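PDB 6ERC: peroxinectin A from Dictyostelium discoideum, which uses hydrogen peroxide, through its haem, to oxidise phenolic donors, and also has peroxidase activity towards iodide and thiocyanate. Local coordinates for residues F72-W75 with G76-L79; Q253-S256 with C257-Q261; I262-I265 with T266-Y270; Q461-R464 with T465-D469. One frame throughout, in Å; residues are numbered along the deposited sequence.

Contact 1 lies against the haem through Asn-73, Gly-76 and Gln-77 of helix 70-80; the Gln-77 side chain is about 4 Å from that of His-81, the predicted proton acceptor. Contacts 2 and 3 are successive lengths of helix 247-275, their centres 13 Å apart. Contact 2 lies towards the periphery, while contact 3 adds Tyr-270, whose side chain is about 4 Å from the haem, and packs on contact 1, with Phe-72 CE1 3.4 Å from Tyr-270 CE1. Contact 4, near the end of helix 452-467, meets contact 3 through Tyr-267 OH, 2.6 Å from Phe-462 O, and contact 1 where Leu-79 CD2 approaches Phe-462 CZ at 3.5 Å.

Contact 1 of 4, residues F72-W75 with G76-L79; sequences FNMW and GQFL. With HEM (protoporphyrin IX containing Fe), chain F.
One face of the Trp-75 indole carries the Phe-78 ring, whose CD2 sits 3.9 Å from CZ3 of Trp-75, out towards the rim. The planes are turned 33° to each other with centroids 5.1 Å apart, so the rings overlap obliquely. The indole also meets the rings of Phe-490 and Tyr-270, each at about 50°, and Phe-78 is edge-to-face with His-224. Both side chains have CG opposite the backbone N (chi1 -172° in Trp-75); the same torsion at positions three apart lets the rings meet on the flank away from the haem.

On the haem flank, the extended Gln-77 lays its amide nearly flat over one porphyrin face, OE1 3.5 Å from HEM CHC and NE2 3.6 Å from HEM C4B. Weak hydrogen bonds help fix its rotation: OE1 accepts from Asn-217 ND2, and NE2 donates to Glu-216 OE1. With an alanine at Gln-77, the haem is likely to lose this amide cover, and Asn-217 and Glu-216 those bonds. Gly-76 brings CA to 3.8 Å from HEM CBC; a beta carbon here would collide with that vinyl carbon. Asn-73 lays CB 3.5 Å from HEM CMC while its ND2 bonds to Glu-353.

Helix 218-241 packs against Met-74, Trp-75 and Phe-78, and helix 247-275 receives Phe-72, Trp-75 and Leu-79.

Contact 2 of 4, residues Q253-S256 with C257-Q261; sequences QSRS and CIIEQ
Arg-255 and Ile-259 run alongside each other in the same direction, four residues apart. The Ile-259 methyl CD1 rests 3.8 Å from CG of Arg-255 and equally far from NH1, so it touches both the start of the arginine chain and its charged end. Arg-255 leaves the backbone with CG opposite N and then bends at chi3 (101°), which brings NH1 obliquely beside that methyl. Its NE is bonded to Gln-252, and the chain also packs on Tyr-156 and on Arg-5 and Tyr-7 near the N-terminus.

Cys-257 extends from another side of the helix. Its SG is opposite the carbonyl carbon (chi1 -63°), folded back along the helix to 3.2 Å from Gln-253 O. That same carbonyl accepts Cys-257 N, which approaches from above the carbonyl plane. Ile-258 likewise lies over the preceding turn, with CG1 3.4 Å from Ser-254 O, and meets Leu-155 and Tyr-156 of helix 153-156. Ser-256 turns its hydroxyl to Asn-482.

Main-chain i to i+4 bonds underlie this, the straightest being Ile-259 N to Arg-255 O at 3.0 Å and 171°. The side-chain pair of Arg-255 and Ile-259 is carbon against carbon, with NH1 also near the methyl, while most polar ends in these two segments are satisfied by other parts of the protein. Cys-257 is linked outward covalently: its disulfide to Cys-485 ties helix 247-275 to the C-terminal part of the chain.

Contact 3 of 4, residues I262-I265 with T266-Y270; sequences IQKI and TYDEY
A pi-type turn widens helix 247-275 here, where residues 262-265 pass into 266-270 alongside helix 70-80, which lines the haem pocket. Ile-265 O marks the change: it accepts both Glu-269 N at 3.0 Å, from above the carbonyl plane, and Tyr-270 N at 2.8 Å, the i+5 bond that defines the wider turn. Tyr-270 then reaches the haem and stacks on Phe-72.

One turn earlier, Ile-262 O is also gripped twice, by Thr-266 N at 3.2 Å and by Thr-266 OG1 at 3.0 Å, the two coming from opposite faces of its plane. With OG1 opposite the carbonyl carbon (chi1 -61°), the hydroxyl folds back along the helix to make this bond. Without the Thr-266 hydroxyl, as in a valine, Ile-262 O is likely to lose its second donor and Trp-75 NE1 its weak bond.

Glu-269 lays OE1 against the aliphatic branches of Ile-265 while bonding to Phe-490 N. At the more exposed side, the methylenes of Lys-264, not its ammonium, touch the carboxylate of Asp-268: NZ stays 4.7 Å from OD2, whereas Lys-264 CG and CE each stand 3.4 Å from Asp-268 OD2.

Contact 4 of 4, residues Q461-R464 with T465-D469; sequences QFFR and TRAGD
Gln-461 O is gripped from the next turn by Thr-465 N, a 3.1 Å bond at 161°, with Arg-464 N adding a weaker one. This is the C-terminal end of helix 452-467, where the helix loosens, its Arg-466 N to Phe-462 O bond weak, and passes into loop at Gly-468.

Thr-465 carries much of the side-chain contact. Its CG2 meets NE2 of Gln-461 at 3.4 Å, the two side chains crossing at about a right angle, while its OG1 sits 3.8 Å from CD1 of the Phe-462 ring. A chi1 of 41° places that hydroxyl between the backbone N and the carbonyl carbon, beside Phe-462 and hydrogen-bonded to Tyr-267 OH, which ties this helix end to helix 247-275.

Arg-464 folds back at chi3 (-67°), so that NH1 makes a weak bond to Gln-461 OE1; NE forms a salt bridge with Glu-460, and NH2 reaches the carbonyls of Gln-291 and Asn-289. Ala-467 CB lies 4.2 Å from CE1 of Phe-463. A beta carbon on Gly-468 would stand tight against Arg-464 O, the atom to which Gly-468 N is bonded at 2.7 Å to close the last turn.

Contact 1 of 4, residues F72-W75 with G76-L79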
loop_
_atom_site.group_PDB
_atom_site.type_symbol
_atom_site.label_atom_id
_atom_site.label_comp_id
_atom_site.label_asym_id
_atom_site.label_seq_id
_atom_site.Cartn_x
_atom_site.Cartn_y
_atom_site.Cartn_z
ATOM N N PHE A 72 5.252 -6.571 -9.299
ATOM C CA PHE A 72 4.373 -7.199 -8.316
ATOM C C PHE A 72 4.195 -6.315 -7.087
ATOM O O PHE A 72 3.075 -6.144 -6.590
ATOM C CB PHE A 72 4.923 -8.570 -7.917
ATOM C CG PHE A 72 4.209 -9.194 -6.751
ATOM C CD1 PHE A 72 2.967 -9.783 -6.915
ATOM C CD2 PHE A 72 4.782 -9.196 -5.490
ATOM C CE1 PHE A 72 2.308 -10.358 -5.844
ATOM C CE2 PHE A 72 4.129 -9.769 -4.415
ATOM C CZ PHE A 72 2.892 -10.351 -4.593
ATOM N N ASN A 73 5.288 -5.751 -6.569
ATOM C CA ASN A 73 5.163 -4.895 -5.398
ATOM C C ASN A 73 4.700 -3.492 -5.765
ATOM O O ASN A 73 4.157 -2.789 -4.907
ATOM C CB ASN A 73 6.486 -4.850 -4.615
ATOM C CG ASN A 73 7.513 -3.914 -5.217
ATOM O OD1 ASN A 73 7.342 -2.693 -5.217
ATOM N ND2 ASN A 73 8.615 -4.482 -5.692
ATOM N N MET A 74 4.878 -3.080 -7.021
ATOM C CA MET A 74 4.273 -1.831 -7.472
ATOM C C MET A 74 2.752 -1.922 -7.442
ATOM O O MET A 74 2.071 -0.948 -7.101
ATOM C CB MET A 74 4.767 -1.483 -8.874
ATOM C CG MET A 74 6.210 -1.010 -8.913
ATOM S SD MET A 74 6.469 0.522 -7.990
ATOM C CE MET A 74 8.224 0.764 -8.237
ATOM N N TRP A 75 2.197 -3.085 -7.789
ATOM C CA TRP A 75 0.753 -3.257 -7.671
ATOM C C TRP A 75 0.333 -3.348 -6.212
ATOM O O TRP A 75 -0.714 -2.812 -5.829
ATOM C CB TRP A 75 0.288 -4.498 -8.426
ATOM C CG TRP A 75 -1.201 -4.573 -8.479
ATOM C CD1 TRP A 75 -2.018 -5.329 -7.690
ATOM C CD2 TRP A 75 -2.059 -3.836 -9.354
ATOM N NE1 TRP A 75 -3.333 -5.114 -8.028
ATOM C CE2 TRP A 75 -3.383 -4.201 -9.047
ATOM C CE3 TRP A 75 -1.834 -2.906 -10.372
ATOM C CZ2 TRP A 75 -4.479 -3.670 -9.724
ATOM C CZ3 TRP A 75 -2.922 -2.380 -11.042
ATOM C CH2 TRP A 75 -4.228 -2.762 -10.715
ATOM N N GLY A 76 1.127 -4.035 -5.389
ATOM C CA GLY A 76 0.828 -4.091 -3.966
ATOM C C GLY A 76 0.744 -2.711 -3.348
ATOM O O GLY A 76 -0.199 -2.398 -2.619
ATOM N N GLN A 77 1.730 -1.862 -3.638
ATOM C CA GLN A 77 1.694 -0.493 -3.139
ATOM C C GLN A 77 0.523 0.271 -3.742
ATOM O O GLN A 77 -0.122 1.079 -3.062
ATOM C CB GLN A 77 3.015 0.211 -3.447
ATOM C CG GLN A 77 3.155 1.577 -2.802
ATOM C CD GLN A 77 4.464 2.250 -3.158
ATOM O OE1 GLN A 77 5.275 1.700 -3.908
ATOM N NE2 GLN A 77 4.680 3.447 -2.620
ATOM N N PHE A 78 0.235 0.026 -5.022
ATOM C CA PHE A 78 -0.935 0.627 -5.651
ATOM C C PHE A 78 -2.225 0.111 -5.031
ATOM O O PHE A 78 -3.200 0.860 -4.914
ATOM C CB PHE A 78 -0.914 0.345 -7.153
ATOM C CG PHE A 78 -2.037 0.988 -7.907
ATOM C CD1 PHE A 78 -1.924 2.290 -8.363
ATOM C CD2 PHE A 78 -3.203 0.292 -8.165
ATOM C CE1 PHE A 78 -2.953 2.884 -9.055
ATOM C CE2 PHE A 78 -4.235 0.883 -8.856
ATOM C CZ PHE A 78 -4.109 2.180 -9.304
ATOM N N LEU A 79 -2.243 -1.157 -4.616
ATOM C CA LEU A 79 -3.450 -1.740 -4.042
ATOM C C LEU A 79 -3.760 -1.146 -2.673
ATOM O O LEU A 79 -4.914 -0.816 -2.381
ATOM C CB LEU A 79 -3.296 -3.257 -3.950
ATOM C CG LEU A 79 -4.429 -4.035 -3.279
ATOM C CD1 LEU A 79 -5.783 -3.696 -3.887
ATOM C CD2 LEU A 79 -4.156 -5.530 -3.391
HETATM C CHA HEM F . 2.924 2.675 4.448
HETATM C CHB HEM F . 6.643 4.075 1.694
HETATM C CHC HEM F . 6.174 0.025 -0.961
HETATM C CHD HEM F . 2.610 -1.473 1.956
HETATM C C1A HEM F . 4.008 3.369 3.970
HETATM C C2A HEM F . 4.591 4.541 4.572
HETATM C C3A HEM F . 5.622 4.934 3.819
HETATM C C4A HEM F . 5.719 4.018 2.706
HETATM C CMA HEM F . 6.549 6.145 4.064
HETATM C CAA HEM F . 4.089 5.188 5.873
HETATM C CBA HEM F . 5.172 4.968 6.920
HETATM C CGA HEM F . 4.574 5.039 8.301
HETATM O O1A HEM F . 3.717 4.182 8.637
HETATM O O2A HEM F . 4.963 5.950 9.074
HETATM C C1B HEM F . 6.816 3.109 0.732
HETATM C C2B HEM F . 7.787 3.170 -0.333
HETATM C C3B HEM F . 7.661 2.057 -1.074
HETATM C C4B HEM F . 6.603 1.253 -0.494
HETATM C CMB HEM F . 8.753 4.359 -0.508
HETATM C CAB HEM F . 8.452 1.610 -2.325
HETATM C CBB HEM F . 9.486 2.298 -2.823
HETATM C C1C HEM F . 5.176 -0.745 -0.405
HETATM C C2C HEM F . 4.726 -2.044 -0.874
HETATM C C3C HEM F . 3.731 -2.458 -0.059
HETATM C C4C HEM F . 3.537 -1.427 0.938
HETATM C CMC HEM F . 5.363 -2.733 -2.099
HETATM C CAC HEM F . 2.857 -3.739 -0.032
HETATM C CBC HEM F . 2.925 -4.752 -0.898
HETATM C C1D HEM F . 2.357 -0.464 2.853
HETATM C C2D HEM F . 1.285 -0.440 3.822
HETATM C C3D HEM F . 1.386 0.701 4.510
HETATM C C4D HEM F . 2.507 1.447 3.994
HETATM C CMD HEM F . 0.250 -1.567 4.017
HETATM C CAD HEM F . 0.469 1.206 5.637
HETATM C CBD HEM F . -0.759 1.777 4.935
HETATM C CGD HEM F . -1.317 2.961 5.688
HETATM O O1D HEM F . -0.818 4.094 5.470
HETATM O O2D HEM F . -2.262 2.789 6.499
HETATM N NA HEM F . 4.721 3.075 2.829
HETATM N NB HEM F . 6.110 1.929 0.606
HETATM N NC HEM F . 4.426 -0.402 0.700
HETATM N ND HEM F . 3.081 0.703 2.986
HETATM FE FE HEM F . 4.539 1.333 1.777
#

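Contact 2 of 4, residues Q253-S256 with C257-Q261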
loop_
_atom_site.group_PDB
_atom_site.type_symbol
_atom_site.label_atom_id
_atom_site.label_comp_id
_atom_site.label_asym_id
_atom_site.label_seq_id
_atom_site.Cartn_x
_atom_site.Cartn_y
_atom_site.Cartn_z
ATOM N N GLN A 253 -19.603 5.277 -16.372
ATOM C CA GLN A 253 -19.442 3.986 -17.034
ATOM C C GLN A 253 -17.969 3.645 -17.215
ATOM O O GLN A 253 -17.580 2.474 -17.130
ATOM C CB GLN A 253 -20.165 3.998 -18.381
ATOM C CG GLN A 253 -21.686 4.044 -18.270
ATOM C CD GLN A 253 -22.336 2.713 -17.892
ATOM O OE1 GLN A 253 -23.558 2.642 -17.750
ATOM N NE2 GLN A 253 -21.535 1.662 -17.733
ATOM N N SER A 254 -17.132 4.653 -17.470
ATOM C CA SER A 254 -15.696 4.414 -17.564
ATOM C C SER A 254 -15.093 4.157 -16.188
ATOM O O SER A 254 -14.278 3.243 -16.022
ATOM C CB SER A 254 -15.007 5.600 -18.238
ATOM O OG SER A 254 -15.508 5.805 -19.546
ATOM N N ARG A 255 -15.480 4.958 -15.190
ATOM C CA ARG A 255 -15.028 4.714 -13.824
ATOM C C ARG A 255 -15.387 3.304 -13.373
ATOM O O ARG A 255 -14.575 2.622 -12.735
ATOM C CB ARG A 255 -15.637 5.752 -12.878
ATOM C CG ARG A 255 -15.338 5.502 -11.399
ATOM C CD ARG A 255 -15.473 6.771 -10.551
ATOM N NE ARG A 255 -16.739 6.844 -9.820
ATOM C CZ ARG A 255 -16.918 6.451 -8.558
ATOM N NH1 ARG A 255 -15.915 5.943 -7.853
ATOM N NH2 ARG A 255 -18.112 6.568 -7.993
ATOM N N SER A 256 -16.596 2.847 -13.706
ATOM C CA SER A 256 -17.032 1.521 -13.284
ATOM C C SER A 256 -16.151 0.431 -13.883
ATOM O O SER A 256 -15.814 -0.545 -13.203
ATOM C CB SER A 256 -18.495 1.308 -13.672
ATOM O OG SER A 256 -19.009 0.116 -13.109
ATOM N N CYS A 257 -15.760 0.581 -15.153
ATOM C CA CYS A 257 -14.907 -0.420 -15.790
ATOM C C CYS A 257 -13.534 -0.472 -15.130
ATOM O O CYS A 257 -13.002 -1.555 -14.862
ATOM C CB CYS A 257 -14.759 -0.126 -17.285
ATOM S SG CYS A 257 -16.272 -0.206 -18.261
ATOM N N ILE A 258 -12.936 0.693 -14.875
ATOM C CA ILE A 258 -11.597 0.736 -14.293
ATOM C C ILE A 258 -11.597 0.108 -12.905
ATOM O O ILE A 258 -10.684 -0.646 -12.549
ATOM C CB ILE A 258 -11.081 2.187 -14.258
ATOM C CG1 ILE A 258 -10.931 2.734 -15.682
ATOM C CG2 ILE A 258 -9.761 2.273 -13.496
ATOM C CD1 ILE A 258 -9.912 1.996 -16.545
ATOM N N ILE A 259 -12.608 0.420 -12.095
ATOM C CA ILE A 259 -12.733 -0.209 -10.784
ATOM C C ILE A 259 -12.758 -1.723 -10.931
ATOM O O ILE A 259 -12.057 -2.447 -10.214
ATOM C CB ILE A 259 -13.983 0.319 -10.059
ATOM C CG1 ILE A 259 -13.768 1.782 -9.673
ATOM C CG2 ILE A 259 -14.301 -0.520 -8.828
ATOM C CD1 ILE A 259 -15.007 2.479 -9.198
ATOM N N GLU A 260 -13.567 -2.226 -11.867
ATOM C CA GLU A 260 -13.584 -3.660 -12.138
ATOM C C GLU A 260 -12.215 -4.153 -12.586
ATOM O O GLU A 260 -11.786 -5.247 -12.205
ATOM C CB GLU A 260 -14.638 -3.984 -13.198
ATOM C CG GLU A 260 -14.534 -5.404 -13.748
ATOM C CD GLU A 260 -15.680 -5.770 -14.669
ATOM O OE1 GLU A 260 -16.709 -5.062 -14.656
ATOM O OE2 GLU A 260 -15.547 -6.770 -15.406
ATOM N N GLN A 261 -11.521 -3.368 -13.410
ATOM C CA GLN A 261 -10.197 -3.775 -13.868
ATOM C C GLN A 261 -9.222 -3.872 -12.701
ATOM O O GLN A 261 -8.432 -4.820 -12.621
ATOM C CB GLN A 261 -9.683 -2.794 -14.922
ATOM C CG GLN A 261 -8.352 -3.186 -15.543
ATOM C CD GLN A 261 -8.408 -4.522 -16.260
ATOM O OE1 GLN A 261 -8.730 -4.590 -17.447
ATOM N NE2 GLN A 261 -8.093 -5.592 -15.542
#

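Contact 3 of 4, residues I262-I265 with T266-Y270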
loop_
_atom_site.group_PDB
_atom_site.type_symbol
_atom_site.label_atom_id
_atom_site.label_comp_id
_atom_site.label_asym_id
_atom_site.label_seq_id
_atom_site.Cartn_x
_atom_site.Cartn_y
_atom_site.Cartn_z
ATOM N N ILE A 262 -9.264 -2.903 -11.784
ATOM C CA ILE A 262 -8.403 -2.960 -10.605
ATOM C C ILE A 262 -8.745 -4.187 -9.768
ATOM O O ILE A 262 -7.861 -4.950 -9.360
ATOM C CB ILE A 262 -8.525 -1.663 -9.785
ATOM C CG1 ILE A 262 -8.012 -0.466 -10.595
ATOM C CG2 ILE A 262 -7.745 -1.780 -8.474
ATOM C CD1 ILE A 262 -8.382 0.883 -10.008
ATOM N N GLN A 263 -10.035 -4.396 -9.505
ATOM C CA GLN A 263 -10.445 -5.516 -8.668
ATOM C C GLN A 263 -10.023 -6.850 -9.273
ATOM O O GLN A 263 -9.505 -7.721 -8.565
ATOM C CB GLN A 263 -11.957 -5.473 -8.455
ATOM C CG GLN A 263 -12.417 -4.330 -7.571
ATOM C CD GLN A 263 -13.911 -4.341 -7.333
ATOM O OE1 GLN A 263 -14.654 -5.090 -7.970
ATOM N NE2 GLN A 263 -14.361 -3.516 -6.399
ATOM N N LYS A 264 -10.225 -7.027 -10.584
ATOM C CA LYS A 264 -9.968 -8.327 -11.200
ATOM C C LYS A 264 -8.489 -8.689 -11.142
ATOM O O LYS A 264 -8.135 -9.837 -10.851
ATOM C CB LYS A 264 -10.458 -8.334 -12.648
ATOM C CG LYS A 264 -10.524 -9.731 -13.260
ATOM C CD LYS A 264 -10.824 -9.679 -14.749
ATOM C CE LYS A 264 -10.965 -11.071 -15.346
ATOM N NZ LYS A 264 -11.146 -11.011 -16.828
ATOM N N ILE A 265 -7.611 -7.727 -11.432
ATOM C CA ILE A 265 -6.175 -7.987 -11.353
ATOM C C ILE A 265 -5.786 -8.384 -9.935
ATOM O O ILE A 265 -4.919 -9.241 -9.728
ATOM C CB ILE A 265 -5.383 -6.757 -11.838
ATOM C CG1 ILE A 265 -5.538 -6.597 -13.353
ATOM C CG2 ILE A 265 -3.903 -6.877 -11.463
ATOM C CD1 ILE A 265 -5.034 -5.282 -13.888
ATOM N N THR A 266 -6.421 -7.771 -8.937
ATOM C CA THR A 266 -6.088 -8.079 -7.552
ATOM C C THR A 266 -6.433 -9.526 -7.212
ATOM O O THR A 266 -5.601 -10.259 -6.667
ATOM C CB THR A 266 -6.817 -7.113 -6.615
ATOM O OG1 THR A 266 -6.405 -5.770 -6.902
ATOM C CG2 THR A 266 -6.510 -7.432 -5.156
ATOM N N TYR A 267 -7.652 -9.957 -7.534
ATOM C CA TYR A 267 -8.146 -11.248 -7.074
ATOM C C TYR A 267 -7.915 -12.387 -8.060
ATOM O O TYR A 267 -8.070 -13.551 -7.675
ATOM C CB TYR A 267 -9.640 -11.157 -6.761
ATOM C CG TYR A 267 -9.937 -10.447 -5.460
ATOM C CD1 TYR A 267 -9.669 -9.093 -5.308
ATOM C CD2 TYR A 267 -10.487 -11.130 -4.385
ATOM C CE1 TYR A 267 -9.937 -8.442 -4.122
ATOM C CE2 TYR A 267 -10.760 -10.484 -3.195
ATOM C CZ TYR A 267 -10.485 -9.141 -3.071
ATOM O OH TYR A 267 -10.757 -8.491 -1.890
ATOM N N ASP A 268 -7.564 -12.093 -9.310
ATOM C CA ASP A 268 -7.228 -13.138 -10.270
ATOM C C ASP A 268 -5.729 -13.293 -10.480
ATOM O O ASP A 268 -5.278 -14.388 -10.832
ATOM C CB ASP A 268 -7.891 -12.862 -11.625
ATOM C CG ASP A 268 -9.376 -13.186 -11.631
ATOM O OD1 ASP A 268 -9.907 -13.602 -10.578
ATOM O OD2 ASP A 268 -10.011 -13.032 -12.696
ATOM N N GLU A 269 -4.951 -12.234 -10.263
ATOM C CA GLU A 269 -3.510 -12.270 -10.475
ATOM C C GLU A 269 -2.719 -12.021 -9.201
ATOM O O GLU A 269 -1.868 -12.842 -8.839
ATOM C CB GLU A 269 -3.113 -11.241 -11.546
ATOM C CG GLU A 269 -3.577 -11.598 -12.944
ATOM C CD GLU A 269 -3.152 -10.575 -13.980
ATOM O OE1 GLU A 269 -3.804 -9.513 -14.075
ATOM O OE2 GLU A 269 -2.160 -10.828 -14.695
ATOM N N TYR A 270 -2.979 -10.915 -8.501
ATOM C CA TYR A 270 -2.126 -10.525 -7.381
ATOM C C TYR A 270 -2.241 -11.511 -6.224
ATOM O O TYR A 270 -1.237 -12.066 -5.763
ATOM C CB TYR A 270 -2.480 -9.110 -6.917
ATOM C CG TYR A 270 -1.596 -8.611 -5.797
ATOM C CD1 TYR A 270 -0.328 -8.105 -6.059
ATOM C CD2 TYR A 270 -2.025 -8.650 -4.479
ATOM C CE1 TYR A 270 0.482 -7.653 -5.041
ATOM C CE2 TYR A 270 -1.217 -8.199 -3.452
ATOM C CZ TYR A 270 0.034 -7.702 -3.742
ATOM O OH TYR A 270 0.844 -7.253 -2.728
#

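Contact 4 of 4, residues Q461-R464 with T465-D469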
loop_
_atom_site.group_PDB
_atom_site.type_symbol
_atom_site.label_atom_id
_atom_site.label_comp_id
_atom_site.label_asym_id
_atom_site.label_seq_id
_atom_site.Cartn_x
_atom_site.Cartn_y
_atom_site.Cartn_z
ATOM N N GLN A 461 -8.553 -10.271 5.346
ATOM C CA GLN A 461 -8.962 -8.939 4.915
ATOM C C GLN A 461 -9.627 -8.985 3.543
ATOM O O GLN A 461 -10.761 -8.524 3.371
ATOM C CB GLN A 461 -7.754 -8.001 4.891
ATOM C CG GLN A 461 -8.086 -6.587 4.440
ATOM C CD GLN A 461 -9.115 -5.927 5.328
ATOM O OE1 GLN A 461 -8.835 -5.586 6.477
ATOM N NE2 GLN A 461 -10.319 -5.750 4.805
ATOM N N PHE A 462 -8.931 -9.536 2.549
ATOM C CA PHE A 462 -9.433 -9.475 1.182
ATOM C C PHE A 462 -10.687 -10.316 0.983
ATOM O O PHE A 462 -11.434 -10.075 0.029
ATOM C CB PHE A 462 -8.338 -9.898 0.206
ATOM C CG PHE A 462 -7.290 -8.845 -0.009
ATOM C CD1 PHE A 462 -7.615 -7.644 -0.619
ATOM C CD2 PHE A 462 -5.986 -9.047 0.402
ATOM C CE1 PHE A 462 -6.658 -6.669 -0.815
ATOM C CE2 PHE A 462 -5.025 -8.076 0.206
ATOM C CZ PHE A 462 -5.361 -6.887 -0.405
ATOM N N PHE A 463 -10.949 -11.284 1.860
ATOM C CA PHE A 463 -12.247 -11.943 1.828
ATOM C C PHE A 463 -13.360 -10.951 2.131
ATOM O O PHE A 463 -14.430 -10.992 1.511
ATOM C CB PHE A 463 -12.282 -13.097 2.824
ATOM C CG PHE A 463 -13.574 -13.855 2.819
ATOM C CD1 PHE A 463 -14.625 -13.466 3.631
ATOM C CD2 PHE A 463 -13.741 -14.956 1.997
ATOM C CE1 PHE A 463 -15.815 -14.162 3.626
ATOM C CE2 PHE A 463 -14.928 -15.655 1.987
ATOM C CZ PHE A 463 -15.968 -15.257 2.804
ATOM N N ARG A 464 -13.122 -10.041 3.078
ATOM C CA ARG A 464 -14.166 -9.113 3.490
ATOM C C ARG A 464 -14.343 -7.975 2.491
ATOM O O ARG A 464 -15.479 -7.606 2.173
ATOM C CB ARG A 464 -13.860 -8.567 4.885
ATOM C CG ARG A 464 -14.091 -9.591 5.989
ATOM C CD ARG A 464 -13.903 -9.005 7.379
ATOM N NE ARG A 464 -12.516 -8.631 7.641
ATOM C CZ ARG A 464 -12.025 -7.398 7.553
ATOM N NH1 ARG A 464 -10.743 -7.181 7.819
ATOM N NH2 ARG A 464 -12.801 -6.381 7.209
ATOM N N THR A 465 -13.248 -7.408 1.977
ATOM C CA THR A 465 -13.385 -6.300 1.034
ATOM C C THR A 465 -13.975 -6.731 -0.305
ATOM O O THR A 465 -14.309 -5.863 -1.117
ATOM C CB THR A 465 -12.038 -5.609 0.800
ATOM O OG1 THR A 465 -10.996 -6.585 0.700
ATOM C CG2 THR A 465 -11.738 -4.634 1.935
ATOM N N ARG A 466 -14.106 -8.032 -0.553
ATOM C CA ARG A 466 -14.882 -8.545 -1.676
ATOM C C ARG A 466 -16.306 -8.902 -1.270
ATOM O O ARG A 466 -17.264 -8.473 -1.919
ATOM C CB ARG A 466 -14.191 -9.775 -2.277
ATOM C CG ARG A 466 -15.030 -10.512 -3.309
ATOM C CD ARG A 466 -14.215 -11.533 -4.089
ATOM N NE ARG A 466 -14.079 -12.801 -3.376
ATOM C CZ ARG A 466 -13.422 -13.861 -3.844
ATOM N NH1 ARG A 466 -12.832 -13.816 -5.032
ATOM N NH2 ARG A 466 -13.354 -14.972 -3.125
ATOM N N ALA A 467 -16.462 -9.677 -0.194
ATOM C CA ALA A 467 -17.787 -10.128 0.218
ATOM C C ALA A 467 -18.637 -8.983 0.750
ATOM O O ALA A 467 -19.859 -8.983 0.560
ATOM C CB ALA A 467 -17.655 -11.226 1.273
ATOM N N GLY A 468 -18.023 -8.013 1.418
ATOM C CA GLY A 468 -18.750 -6.879 1.947
ATOM C C GLY A 468 -18.971 -5.746 0.974
ATOM O O GLY A 468 -19.518 -4.709 1.357
ATOM N N ASP A 469 -18.562 -5.913 -0.281
ATOM C CA ASP A 469 -18.686 -4.873 -1.293
ATOM C C ASP A 469 -19.962 -5.100 -2.097
ATOM O O ASP A 469 -20.103 -6.124 -2.776
ATOM C CB ASP A 469 -17.460 -4.863 -2.206
ATOM C CG ASP A 469 -17.426 -3.660 -3.124
ATOM O OD1 ASP A 469 -18.432 -2.924 -3.193
ATOM O OD2 ASP A 469 -16.384 -3.443 -3.776
#